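Long-range contacts in beta-fructofuranosidase (Bifidobacterium adolescentis, PDB 6NOB), which probably hydrolyses terminal beta-fructofuranosyl residues of sucrose and related fructosides, as a glycoside hydrolase of family 32: residues E273-G277 with D378-V382; T290-V296 with A336-T342; T386-L392 with Q404-G410; C429-Y435 with S473-E477. All blocks are in the same frame, centred on the assembly; numbering follows the deposited sequence.

Interaction 1: E273-G277 with D378-V382; sequences ECGMG and DLFQV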
loop_
_atom_site.group_PDB
_atom_site.type_symbol
_atom_site.label_atom_id
_atom_site.label_comp_id
_atom_site.label_asym_id
_atom_site.label_seq_id
_atom_site.Cartn_x
_atom_site.Cartn_y
_atom_site.Cartn_z
ATOM N N GLU A 273 -0.427 11.721 -13.964
ATOM C CA GLU A 273 -1.430 12.671 -13.502
ATOM C C GLU A 273 -1.908 13.496 -14.685
ATOM O O GLU A 273 -1.098 14.120 -15.376
ATOM C CB GLU A 273 -0.865 13.587 -12.416
ATOM C CG GLU A 273 -1.792 14.731 -12.039
ATOM C CD GLU A 273 -3.132 14.251 -11.513
ATOM O OE1 GLU A 273 -3.153 13.251 -10.761
ATOM O OE2 GLU A 273 -4.162 14.871 -11.853
ATOM N N CYS A 274 -3.220 13.519 -14.907
ATOM C CA CYS A 274 -3.771 14.182 -16.077
ATOM C C CYS A 274 -4.595 15.415 -15.748
ATOM O O CYS A 274 -4.964 16.148 -16.671
ATOM C CB CYS A 274 -4.630 13.196 -16.886
ATOM S SG CYS A 274 -3.680 11.859 -17.612
ATOM N N GLY A 275 -4.876 15.675 -14.472
ATOM C CA GLY A 275 -5.806 16.724 -14.105
ATOM C C GLY A 275 -5.192 17.986 -13.533
ATOM O O GLY A 275 -5.896 18.772 -12.892
ATOM N N MET A 276 -3.899 18.208 -13.758
ATOM C CA MET A 276 -3.241 19.399 -13.243
ATOM C C MET A 276 -3.325 20.555 -14.239
ATOM O O MET A 276 -3.701 20.392 -15.402
ATOM C CB MET A 276 -1.780 19.108 -12.904
ATOM C CG MET A 276 -1.581 18.290 -11.649
ATOM S SD MET A 276 0.160 18.121 -11.215
ATOM C CE MET A 276 0.768 17.189 -12.614
ATOM N N GLY A 277 -2.962 21.743 -13.758
ATOM C CA GLY A 277 -2.967 22.942 -14.571
ATOM C C GLY A 277 -1.890 23.925 -14.158
ATOM O O GLY A 277 -0.986 23.578 -13.391
ATOM N N ASP A 378 4.300 10.684 -6.333
ATOM C CA ASP A 378 2.991 11.150 -6.759
ATOM C C ASP A 378 3.055 12.662 -6.902
ATOM O O ASP A 378 3.714 13.337 -6.106
ATOM C CB ASP A 378 1.893 10.747 -5.766
ATOM C CG ASP A 378 0.523 10.642 -6.417
ATOM O OD1 ASP A 378 0.343 11.197 -7.522
ATOM O OD2 ASP A 378 -0.374 10.001 -5.825
ATOM N N LEU A 379 2.385 13.180 -7.927
ATOM C CA LEU A 379 2.351 14.614 -8.190
ATOM C C LEU A 379 0.936 14.979 -8.600
ATOM O O LEU A 379 0.419 14.447 -9.587
ATOM C CB LEU A 379 3.351 15.005 -9.283
ATOM C CG LEU A 379 3.541 16.501 -9.540
ATOM C CD1 LEU A 379 4.223 17.170 -8.355
ATOM C CD2 LEU A 379 4.334 16.717 -10.816
ATOM N N PHE A 380 0.308 15.869 -7.838
ATOM C CA PHE A 380 -1.069 16.254 -8.100
ATOM C C PHE A 380 -1.290 17.661 -7.567
ATOM O O PHE A 380 -0.419 18.249 -6.921
ATOM C CB PHE A 380 -2.053 15.266 -7.465
ATOM C CG PHE A 380 -1.837 15.064 -5.991
ATOM C CD1 PHE A 380 -2.470 15.879 -5.065
ATOM C CD2 PHE A 380 -0.993 14.063 -5.532
ATOM C CE1 PHE A 380 -2.266 15.698 -3.707
ATOM C CE2 PHE A 380 -0.786 13.876 -4.176
ATOM C CZ PHE A 380 -1.423 14.694 -3.262
ATOM N N GLN A 381 -2.479 18.194 -7.843
ATOM C CA GLN A 381 -2.881 19.505 -7.358
ATOM C C GLN A 381 -4.196 19.387 -6.604
ATOM O O GLN A 381 -5.107 18.675 -7.036
ATOM C CB GLN A 381 -3.018 20.503 -8.507
ATOM C CG GLN A 381 -1.678 20.953 -9.053
ATOM C CD GLN A 381 -1.794 21.720 -10.346
ATOM O OE1 GLN A 381 -2.865 21.791 -10.948
ATOM N NE2 GLN A 381 -0.685 22.299 -10.786
ATOM N N VAL A 382 -4.284 20.079 -5.472
ATOM C CA VAL A 382 -5.497 20.084 -4.662
ATOM C C VAL A 382 -5.604 21.435 -3.964
ATOM O O VAL A 382 -4.602 21.992 -3.501
ATOM C CB VAL A 382 -5.512 18.901 -3.666
ATOM C CG1 VAL A 382 -4.512 19.111 -2.535
ATOM C CG2 VAL A 382 -6.908 18.686 -3.118
HETATM O O HOH W 1 -1.996 11.428 -9.080
HETATM O O HOH W 2 -4.313 16.784 -9.821
#
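Q381 pairs with G277 where the loop 273-277 of one blade meets the strand 378-382 of another in the five-bladed beta-propeller expected of glycoside hydrolase family 32. The primary amide of Q381 reads the backbone of G277 twice. Its OE1 accepts from G277 N at 2.8 Å, while Q381 NE2 donates to G277 O over 2.9 Å in a nearly straight bond (169°) that lies in the amide plane. With both ends engaged, a flip of the amide would probably cost both bonds; NE2 also bonds the hydroxyl of T386 on the adjoining strand.

M276 packs beside this pairing. Its CB stands 3.5 Å from Q381 OE1, and its CG rests against the aliphatic part of the glutamine, 3.7 Å from Q381 CG. The chain then reaches the strand backbone, with SD 3.8 Å from F380 CA. A bend at the last torsion (chi3 -64°) turns the terminal methyl toward L379, bringing CE to 4.0 Å from CD2 of that leucine, whose side chain runs roughly perpendicular to the methionine.

At the other end of the loop, E273 lays CB and CG against the carbonyl oxygen of L379. Its carboxylate is well supplied with donors: OE1 forms a salt bridge with R448, and OE2 takes the backbone N-H of G275 from above the carboxylate plane. Two waters extend it to the strand. One accepts from Q381 N and donates weakly to E273 OE2; the other bridges the two acids, donating to E273 OE1 at 2.7 Å and to D378 OD1 at 2.8 Å.

Interaction 2: T290-V296 with A336-T342; sequences TATNLPV and ATVPAMT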
loop_
_atom_site.group_PDB
_atom_site.type_symbol
_atom_site.label_atom_id
_atom_site.label_comp_id
_atom_site.label_asym_id
_atom_site.label_seq_id
_atom_site.Cartn_x
_atom_site.Cartn_y
_atom_site.Cartn_z
ATOM N N THR A 290 8.455 9.596 -11.833
ATOM C CA THR A 290 9.087 8.328 -11.518
ATOM C C THR A 290 10.089 8.555 -10.395
ATOM O O THR A 290 10.606 9.660 -10.212
ATOM C CB THR A 290 9.781 7.713 -12.747
ATOM O OG1 THR A 290 10.388 8.748 -13.529
ATOM C CG2 THR A 290 8.772 6.974 -13.611
ATOM N N ALA A 291 10.347 7.497 -9.634
ATOM C CA ALA A 291 11.230 7.557 -8.478
ATOM C C ALA A 291 12.616 7.054 -8.870
ATOM O O ALA A 291 12.757 5.919 -9.336
ATOM C CB ALA A 291 10.663 6.731 -7.325
ATOM N N THR A 292 13.629 7.893 -8.677
ATOM C CA THR A 292 15.011 7.518 -8.959
ATOM C C THR A 292 15.935 8.414 -8.138
ATOM O O THR A 292 15.506 9.081 -7.191
ATOM C CB THR A 292 15.317 7.613 -10.457
ATOM O OG1 THR A 292 16.627 7.090 -10.708
ATOM C CG2 THR A 292 15.257 9.057 -10.930
ATOM N N ASN A 293 17.219 8.413 -8.497
ATOM C CA ASN A 293 18.199 9.323 -7.925
ATOM C C ASN A 293 19.062 9.870 -9.054
ATOM O O ASN A 293 19.228 9.228 -10.092
ATOM C CB ASN A 293 19.074 8.635 -6.861
ATOM C CG ASN A 293 19.677 7.327 -7.353
ATOM O OD1 ASN A 293 19.106 6.253 -7.157
ATOM N ND2 ASN A 293 20.839 7.413 -7.993
ATOM N N LEU A 294 19.603 11.065 -8.847
ATOM C CA LEU A 294 20.414 11.716 -9.862
ATOM C C LEU A 294 21.718 12.199 -9.253
ATOM O O LEU A 294 21.794 12.434 -8.042
ATOM C CB LEU A 294 19.661 12.898 -10.495
ATOM C CG LEU A 294 18.471 12.521 -11.385
ATOM C CD1 LEU A 294 17.684 13.755 -11.812
ATOM C CD2 LEU A 294 18.938 11.732 -12.600
ATOM N N PRO A 295 22.771 12.341 -10.060
ATOM C CA PRO A 295 24.032 12.878 -9.533
ATOM C C PRO A 295 23.846 14.301 -9.031
ATOM O O PRO A 295 23.228 15.135 -9.697
ATOM C CB PRO A 295 24.981 12.823 -10.738
ATOM C CG PRO A 295 24.353 11.873 -11.698
ATOM C CD PRO A 295 22.876 11.963 -11.480
ATOM N N VAL A 296 24.395 14.577 -7.846
ATOM C CA VAL A 296 24.300 15.919 -7.285
ATOM C C VAL A 296 25.012 16.935 -8.166
ATOM O O VAL A 296 24.731 18.136 -8.075
ATOM C CB VAL A 296 24.851 15.950 -5.843
ATOM C CG1 VAL A 296 24.087 14.969 -4.963
ATOM C CG2 VAL A 296 26.343 15.652 -5.827
ATOM N N ALA A 336 27.222 10.809 -3.879
ATOM C CA ALA A 336 27.204 11.370 -5.222
ATOM C C ALA A 336 25.800 11.567 -5.775
ATOM O O ALA A 336 25.651 12.221 -6.812
ATOM C CB ALA A 336 27.997 10.476 -6.183
ATOM N N THR A 337 24.778 11.024 -5.118
ATOM C CA THR A 337 23.420 11.051 -5.633
ATOM C C THR A 337 22.472 11.700 -4.633
ATOM O O THR A 337 22.778 11.847 -3.445
ATOM C CB THR A 337 22.924 9.635 -5.965
ATOM O OG1 THR A 337 22.864 8.856 -4.765
ATOM C CG2 THR A 337 23.857 8.959 -6.959
ATOM N N VAL A 338 21.305 12.083 -5.143
ATOM C CA VAL A 338 20.234 12.680 -4.351
ATOM C C VAL A 338 18.915 12.125 -4.876
ATOM O O VAL A 338 18.755 11.971 -6.097
ATOM C CB VAL A 338 20.277 14.217 -4.421
ATOM C CG1 VAL A 338 20.341 14.687 -5.874
ATOM C CG2 VAL A 338 19.086 14.839 -3.702
ATOM N N PRO A 339 17.961 11.780 -4.011
ATOM C CA PRO A 339 16.664 11.300 -4.502
ATOM C C PRO A 339 15.985 12.349 -5.368
ATOM O O PRO A 339 15.961 13.535 -5.034
ATOM C CB PRO A 339 15.876 11.030 -3.216
ATOM C CG PRO A 339 16.932 10.787 -2.176
ATOM C CD PRO A 339 18.069 11.689 -2.543
ATOM N N ALA A 340 15.432 11.903 -6.495
ATOM C CA ALA A 340 14.810 12.808 -7.449
ATOM C C ALA A 340 13.552 12.187 -8.037
ATOM O O ALA A 340 13.486 10.972 -8.249
ATOM C CB ALA A 340 15.776 13.176 -8.582
ATOM N N MET A 341 12.559 13.034 -8.299
ATOM C CA MET A 341 11.359 12.653 -9.037
ATOM C C MET A 341 11.550 13.101 -10.477
ATOM O O MET A 341 11.396 14.283 -10.796
ATOM C CB MET A 341 10.113 13.282 -8.430
ATOM C CG MET A 341 9.657 12.640 -7.150
ATOM S SD MET A 341 8.044 13.270 -6.670
ATOM C CE MET A 341 7.975 12.683 -4.981
ATOM N N THR A 342 11.887 12.159 -11.346
ATOM C CA THR A 342 12.090 12.472 -12.751
ATOM C C THR A 342 10.748 12.564 -13.464
ATOM O O THR A 342 9.931 11.640 -13.393
ATOM C CB THR A 342 12.989 11.424 -13.401
ATOM O OG1 THR A 342 12.695 10.133 -12.851
ATOM C CG2 THR A 342 14.452 11.766 -13.153
#
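The flat amide of N293 presents its nitrogen end to T337, with ND2 3.5 Å from the CG2 methyl, while OD1 at the other end has a weak bond to T373. Along the antiparallel strands the hydrogen-bonded pairs T290 with T342, T292 with A340 and L294 with V338 alternate with non-hydrogen-bonded ones. Of the backbone bonds, A340 N to T292 O (2.9 Å) is straighter than V338 N to L294 O (3.0 Å), 176° against 146°.

Side chains of T290, T292, L294, V338, A340 and T342 share one face of this sheet. There L294 sets CD1 3.8 Å from A340 CB and also against the methyl of T342. The T342 hydroxyl, rotated between its own N and carbonyl carbon (chi1 37°), is brought close to that of T290, and T292 CG2 packs beside it. T292 turns its own hydroxyl to the carbonyl of D266. On the other face A291 and M341 both touch Y374 and P377.

Backbone bonds thus fix the register of these two strands within one propeller blade, while the shared, methyl-lined face also brings two buried hydroxyls, T290 OG1 and T342 OG1, within 2.8 Å.

Interaction 3: T386-L392 with Q404-G410; sequences TVAVGAL and QVRWYAG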
loop_
_atom_site.group_PDB
_atom_site.type_symbol
_atom_site.label_atom_id
_atom_site.label_comp_id
_atom_site.label_asym_id
_atom_site.label_seq_id
_atom_site.Cartn_x
_atom_site.Cartn_y
_atom_site.Cartn_z
ATOM N N THR A 386 0.126 22.679 -5.762
ATOM C CA THR A 386 0.759 21.469 -6.272
ATOM C C THR A 386 1.445 20.726 -5.131
ATOM O O THR A 386 2.156 21.334 -4.324
ATOM C CB THR A 386 1.776 21.805 -7.365
ATOM O OG1 THR A 386 1.107 22.411 -8.480
ATOM C CG2 THR A 386 2.490 20.543 -7.837
ATOM N N VAL A 387 1.230 19.413 -5.065
ATOM C CA VAL A 387 1.746 18.582 -3.983
ATOM C C VAL A 387 2.517 17.413 -4.579
ATOM O O VAL A 387 2.017 16.728 -5.479
ATOM C CB VAL A 387 0.616 18.063 -3.072
ATOM C CG1 VAL A 387 1.190 17.202 -1.955
ATOM C CG2 VAL A 387 -0.192 19.225 -2.501
ATOM N N ALA A 388 3.728 17.183 -4.075
ATOM C CA ALA A 388 4.500 15.988 -4.383
ATOM C C ALA A 388 4.627 15.133 -3.130
ATOM O O ALA A 388 4.823 15.655 -2.027
ATOM C CB ALA A 388 5.890 16.337 -4.923
ATOM N N VAL A 389 4.502 13.819 -3.305
ATOM C CA VAL A 389 4.560 12.854 -2.212
ATOM C C VAL A 389 5.506 11.731 -2.617
ATOM O O VAL A 389 5.408 11.206 -3.732
ATOM C CB VAL A 389 3.162 12.291 -1.876
ATOM C CG1 VAL A 389 3.250 11.278 -0.755
ATOM C CG2 VAL A 389 2.204 13.415 -1.502
ATOM N N GLY A 390 6.422 11.369 -1.722
ATOM C CA GLY A 390 7.371 10.311 -2.009
ATOM C C GLY A 390 8.023 9.797 -0.746
ATOM O O GLY A 390 8.063 10.482 0.281
ATOM N N ALA A 391 8.540 8.574 -0.835
ATOM C CA ALA A 391 9.159 7.892 0.291
ATOM C C ALA A 391 10.676 7.879 0.139
ATOM O O ALA A 391 11.207 7.787 -0.971
ATOM C CB ALA A 391 8.634 6.461 0.413
ATOM N N LEU A 392 11.372 7.957 1.272
ATOM C CA LEU A 392 12.825 8.103 1.307
ATOM C C LEU A 392 13.460 6.785 1.740
ATOM O O LEU A 392 13.380 6.403 2.911
ATOM C CB LEU A 392 13.222 9.242 2.242
ATOM C CG LEU A 392 12.687 10.606 1.806
ATOM C CD1 LEU A 392 12.814 11.626 2.926
ATOM C CD2 LEU A 392 13.410 11.082 0.556
ATOM N N GLN A 404 10.185 7.124 6.047
ATOM C CA GLN A 404 8.967 7.913 6.121
ATOM C C GLN A 404 8.579 8.434 4.741
ATOM O O GLN A 404 9.423 8.604 3.856
ATOM C CB GLN A 404 9.158 9.081 7.084
ATOM C CG GLN A 404 9.177 8.679 8.540
ATOM C CD GLN A 404 7.782 8.484 9.096
ATOM O OE1 GLN A 404 7.150 7.452 8.868
ATOM N NE2 GLN A 404 7.291 9.482 9.825
ATOM N N VAL A 405 7.286 8.683 4.564
ATOM C CA VAL A 405 6.745 9.244 3.332
ATOM C C VAL A 405 6.589 10.747 3.531
ATOM O O VAL A 405 5.912 11.187 4.466
ATOM C CB VAL A 405 5.408 8.586 2.961
ATOM C CG1 VAL A 405 4.763 9.317 1.796
ATOM C CG2 VAL A 405 5.622 7.116 2.627
ATOM N N ARG A 406 7.216 11.533 2.660
ATOM C CA ARG A 406 7.235 12.986 2.775
ATOM C C ARG A 406 6.327 13.616 1.726
ATOM O O ARG A 406 6.272 13.154 0.582
ATOM C CB ARG A 406 8.661 13.524 2.614
ATOM C CG ARG A 406 8.832 14.975 3.009
ATOM C CD ARG A 406 10.247 15.264 3.495
ATOM N NE ARG A 406 10.305 16.513 4.251
ATOM C CZ ARG A 406 10.061 16.610 5.554
ATOM N NH1 ARG A 406 9.748 15.527 6.253
ATOM N NH2 ARG A 406 10.129 17.790 6.160
ATOM N N TRP A 407 5.617 14.674 2.117
ATOM C CA TRP A 407 4.869 15.495 1.175
ATOM C C TRP A 407 5.529 16.862 1.036
ATOM O O TRP A 407 6.127 17.383 1.982
ATOM C CB TRP A 407 3.396 15.658 1.590
ATOM C CG TRP A 407 3.153 16.325 2.924
ATOM C CD1 TRP A 407 2.881 15.704 4.108
ATOM C CD2 TRP A 407 3.129 17.736 3.198
ATOM N NE1 TRP A 407 2.701 16.635 5.102
ATOM C CE2 TRP A 407 2.849 17.889 4.571
ATOM C CE3 TRP A 407 3.327 18.881 2.419
ATOM C CZ2 TRP A 407 2.758 19.141 5.182
ATOM C CZ3 TRP A 407 3.240 20.125 3.030
ATOM C CH2 TRP A 407 2.958 20.242 4.398
ATOM N N TYR A 408 5.418 17.432 -0.162
ATOM C CA TYR A 408 6.001 18.731 -0.483
ATOM C C TYR A 408 4.949 19.548 -1.218
ATOM O O TYR A 408 4.437 19.107 -2.251
ATOM C CB TYR A 408 7.257 18.591 -1.353
ATOM C CG TYR A 408 8.204 17.468 -0.975
ATOM C CD1 TYR A 408 7.904 16.143 -1.273
ATOM C CD2 TYR A 408 9.415 17.739 -0.349
ATOM C CE1 TYR A 408 8.770 15.124 -0.939
ATOM C CE2 TYR A 408 10.290 16.724 -0.013
ATOM C CZ TYR A 408 9.963 15.418 -0.310
ATOM O OH TYR A 408 10.830 14.402 0.021
ATOM N N ALA A 409 4.637 20.735 -0.703
ATOM C CA ALA A 409 3.589 21.577 -1.261
ATOM C C ALA A 409 4.172 22.900 -1.741
ATOM O O ALA A 409 5.034 23.486 -1.078
ATOM C CB ALA A 409 2.480 21.837 -0.232
ATOM N N GLY A 410 3.695 23.367 -2.887
ATOM C CA GLY A 410 4.194 24.613 -3.434
ATOM C C GLY A 410 3.587 24.914 -4.785
ATOM O O GLY A 410 2.502 24.432 -5.118
#
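A388 O is gripped from the facing strand by Y408 N at 2.6 Å and approached by two carbons, W407 CA and the ring carbon Y408 CD1, the latter at 3.2 Å. The oxygen sits at the edge of the tyrosine ring, near its plane. The ring lies edge-on to the A388-G390 backbone, placed there by Y408 CG standing anti to its carbonyl carbon (chi1 -41°), which also brings CD1 to 4.2 Å from A388 CB. At its far end the hydroxyl bonds D365 and Y374, so a phenylalanine here would probably leave both without that partner and the ring less firmly fixed in rotation.

The reciprocal bond, A388 N to Y408 O, is 2.7 Å long and fairly straight (167°), and R406 N to G390 O matches it. On the reverse face the valines V389 and V405 touch, CG1 to CG1 at 3.6 Å; V389 CG2 leans on W407 CB, and V405 CG2 touches A391 CB at 3.8 Å.

Together these strands form a beta-hairpin in one antiparallel sheet. Strand 377-382 pairs with 385-396 through F380 and V387, and strand 418-428 flanks 405-415, where R406 makes a cation-pi contact with W428.

Interaction 4: C429-Y435 with S473-E477; sequences CDFGTGY and SLPRE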
loop_
_atom_site.group_PDB
_atom_site.type_symbol
_atom_site.label_atom_id
_atom_site.label_comp_id
_atom_site.label_asym_id
_atom_site.label_seq_id
_atom_site.Cartn_x
_atom_site.Cartn_y
_atom_site.Cartn_z
ATOM N N CYS A 429 3.762 12.580 5.986
ATOM C CA CYS A 429 2.347 12.246 5.838
ATOM C C CYS A 429 1.795 11.551 7.075
ATOM O O CYS A 429 0.595 11.646 7.353
ATOM C CB CYS A 429 2.134 11.339 4.625
ATOM S SG CYS A 429 2.506 12.066 3.014
ATOM N N ASP A 430 2.644 10.843 7.816
ATOM C CA ASP A 430 2.197 10.006 8.926
ATOM C C ASP A 430 3.308 9.955 9.962
ATOM O O ASP A 430 4.419 9.516 9.651
ATOM C CB ASP A 430 1.844 8.601 8.434
ATOM C CG ASP A 430 1.056 7.807 9.455
ATOM O OD1 ASP A 430 1.637 7.424 10.493
ATOM O OD2 ASP A 430 -0.148 7.570 9.216
ATOM N N PHE A 431 3.013 10.392 11.186
ATOM C CA PHE A 431 4.041 10.504 12.213
ATOM C C PHE A 431 4.250 9.212 12.997
ATOM O O PHE A 431 4.992 9.214 13.984
ATOM C CB PHE A 431 3.733 11.679 13.160
ATOM C CG PHE A 431 2.550 11.468 14.076
ATOM C CD1 PHE A 431 2.694 10.798 15.285
ATOM C CD2 PHE A 431 1.309 12.000 13.760
ATOM C CE1 PHE A 431 1.613 10.622 16.136
ATOM C CE2 PHE A 431 0.223 11.834 14.608
ATOM C CZ PHE A 431 0.374 11.144 15.798
ATOM N N GLY A 432 3.632 8.111 12.574
ATOM C CA GLY A 432 3.924 6.815 13.156
ATOM C C GLY A 432 5.073 6.130 12.443
ATOM O O GLY A 432 6.093 6.763 12.154
ATOM N N THR A 433 4.928 4.840 12.145
ATOM C CA THR A 433 5.923 4.130 11.354
ATOM C C THR A 433 5.250 3.010 10.573
ATOM O O THR A 433 4.293 2.391 11.043
ATOM C CB THR A 433 7.054 3.563 12.222
ATOM O OG1 THR A 433 8.059 2.990 11.375
ATOM C CG2 THR A 433 6.533 2.501 13.181
ATOM N N GLY A 434 5.759 2.765 9.365
ATOM C CA GLY A 434 5.269 1.686 8.540
ATOM C C GLY A 434 4.169 2.061 7.573
ATOM O O GLY A 434 3.766 1.217 6.761
ATOM N N TYR A 435 3.654 3.286 7.646
ATOM C CA TYR A 435 2.729 3.795 6.641
ATOM C C TYR A 435 3.548 4.136 5.403
ATOM O O TYR A 435 4.295 5.120 5.395
ATOM C CB TYR A 435 1.976 5.008 7.181
ATOM C CG TYR A 435 1.011 5.642 6.209
ATOM C CD1 TYR A 435 -0.261 5.113 6.019
ATOM C CD2 TYR A 435 1.359 6.784 5.501
ATOM C CE1 TYR A 435 -1.156 5.697 5.137
ATOM C CE2 TYR A 435 0.470 7.378 4.625
ATOM C CZ TYR A 435 -0.785 6.829 4.443
ATOM O OH TYR A 435 -1.667 7.417 3.565
ATOM N N SER A 473 -4.029 0.926 4.515
ATOM C CA SER A 473 -4.607 1.923 5.393
ATOM C C SER A 473 -6.094 2.105 5.079
ATOM O O SER A 473 -6.614 1.617 4.072
ATOM C CB SER A 473 -3.853 3.243 5.241
ATOM O OG SER A 473 -4.171 3.865 4.005
ATOM N N LEU A 474 -6.789 2.795 5.976
ATOM C CA LEU A 474 -8.120 3.227 5.584
ATOM C C LEU A 474 -7.999 4.432 4.652
ATOM O O LEU A 474 -7.135 5.288 4.860
ATOM C CB LEU A 474 -8.960 3.579 6.812
ATOM C CG LEU A 474 -9.368 2.399 7.702
ATOM C CD1 LEU A 474 -9.980 2.878 9.014
ATOM C CD2 LEU A 474 -10.333 1.473 6.970
ATOM N N PRO A 475 -8.823 4.508 3.606
ATOM C CA PRO A 475 -8.639 5.564 2.596
ATOM C C PRO A 475 -8.787 6.954 3.197
ATOM O O PRO A 475 -9.748 7.245 3.913
ATOM C CB PRO A 475 -9.735 5.269 1.565
ATOM C CG PRO A 475 -10.724 4.396 2.275
ATOM C CD PRO A 475 -9.936 3.604 3.273
ATOM N N ARG A 476 -7.816 7.816 2.899
ATOM C CA ARG A 476 -7.772 9.169 3.435
ATOM C C ARG A 476 -8.020 10.192 2.332
ATOM O O ARG A 476 -7.519 10.050 1.211
ATOM C CB ARG A 476 -6.425 9.444 4.107
ATOM C CG ARG A 476 -6.152 8.553 5.304
ATOM C CD ARG A 476 -4.731 8.717 5.819
ATOM N NE ARG A 476 -4.387 7.664 6.771
ATOM C CZ ARG A 476 -3.216 7.569 7.393
ATOM N NH1 ARG A 476 -2.270 8.470 7.167
ATOM N NH2 ARG A 476 -2.991 6.575 8.241
ATOM N N GLU A 477 -8.800 11.218 2.658
ATOM C CA GLU A 477 -9.010 12.345 1.763
ATOM C C GLU A 477 -7.965 13.413 2.051
ATOM O O GLU A 477 -7.622 13.664 3.210
ATOM C CB GLU A 477 -10.420 12.921 1.934
ATOM C CG GLU A 477 -10.754 14.060 0.975
ATOM C CD GLU A 477 -12.130 14.654 1.224
ATOM O OE1 GLU A 477 -12.947 14.003 1.910
ATOM O OE2 GLU A 477 -12.391 15.774 0.732
HETATM O O HOH W 3 -1.615 10.987 5.941
HETATM O O HOH W 4 -4.243 6.405 3.476
#
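At the junction of the propeller with the C-terminal beta-sandwich, a pairing characteristic of family 32 enzymes, R476 meets D430 at the edge of its guanidinium and Y435 on one face. The arginine is extended from CG to NE, carrying its guanidinium across to the loop 429-435. Both terminal nitrogens converge on a single carboxylate oxygen in a salt bridge of two hydrogen bonds: NH1 stands 3.1 Å from D430 OD2 and NH2 3.2 Å from the same atom. NH1 uses the anti lone pair of OD2, while NH2 comes nearly along its C-O axis. Carboxylate and guanidinium are close to coplanar (24°).

Flat against this group lies the ring of Y435, the two planes 1° apart. The overlap is off-centre, a cation-pi stack with R476 CZ 4.1 Å from the ring centroid. S473 approaches the same ring at its edge, CB 3.6 Å from Y435 CE1. One water lies 2.8 Å from Y435 OH and also bonds S473 OG; another accepts from R476 NH1 and donates to C429 O at 2.7 Å.

D430 OD1 takes the backbone N-H of G432 at 3.0 Å, closing an Asx turn that orients the carboxylate. From the sandwich, E593 forms a salt bridge with R476 NH2, and S604 bonds both D430 OD2 and NH2. A methionine in place of R476 would probably leave D430 and E593 without their shared counter-charge and strip Y435 of its cationic cover. Paired with two carboxylates in a buried place, the arginine probably helps keep both acids ionised, linking propeller to sandwich by charge.

From the N terminus, the chain first reaches 273-277, whose contact with 378-382 closes a loop of about a hundred residues. Interaction 2 is nested inside that loop, pairing neighbouring strands of a single blade. Interactions 3 and 4 follow in series: the first closes a hairpin with 11 residues between its segments, the second a loop of 37, and none of the loops cross. Interaction 1 joins two sheets; its strand 377-382 neighbours 385-396 of interaction 3 in one of them. M341 of interaction 2 also reaches the hairpin, its CE 3.2 Å from V389 O. Interaction 3 meets interaction 4 where Q404 NE2 bonds D430 O, carrying the connection from the propeller blades to the boundary with the beta-sandwich.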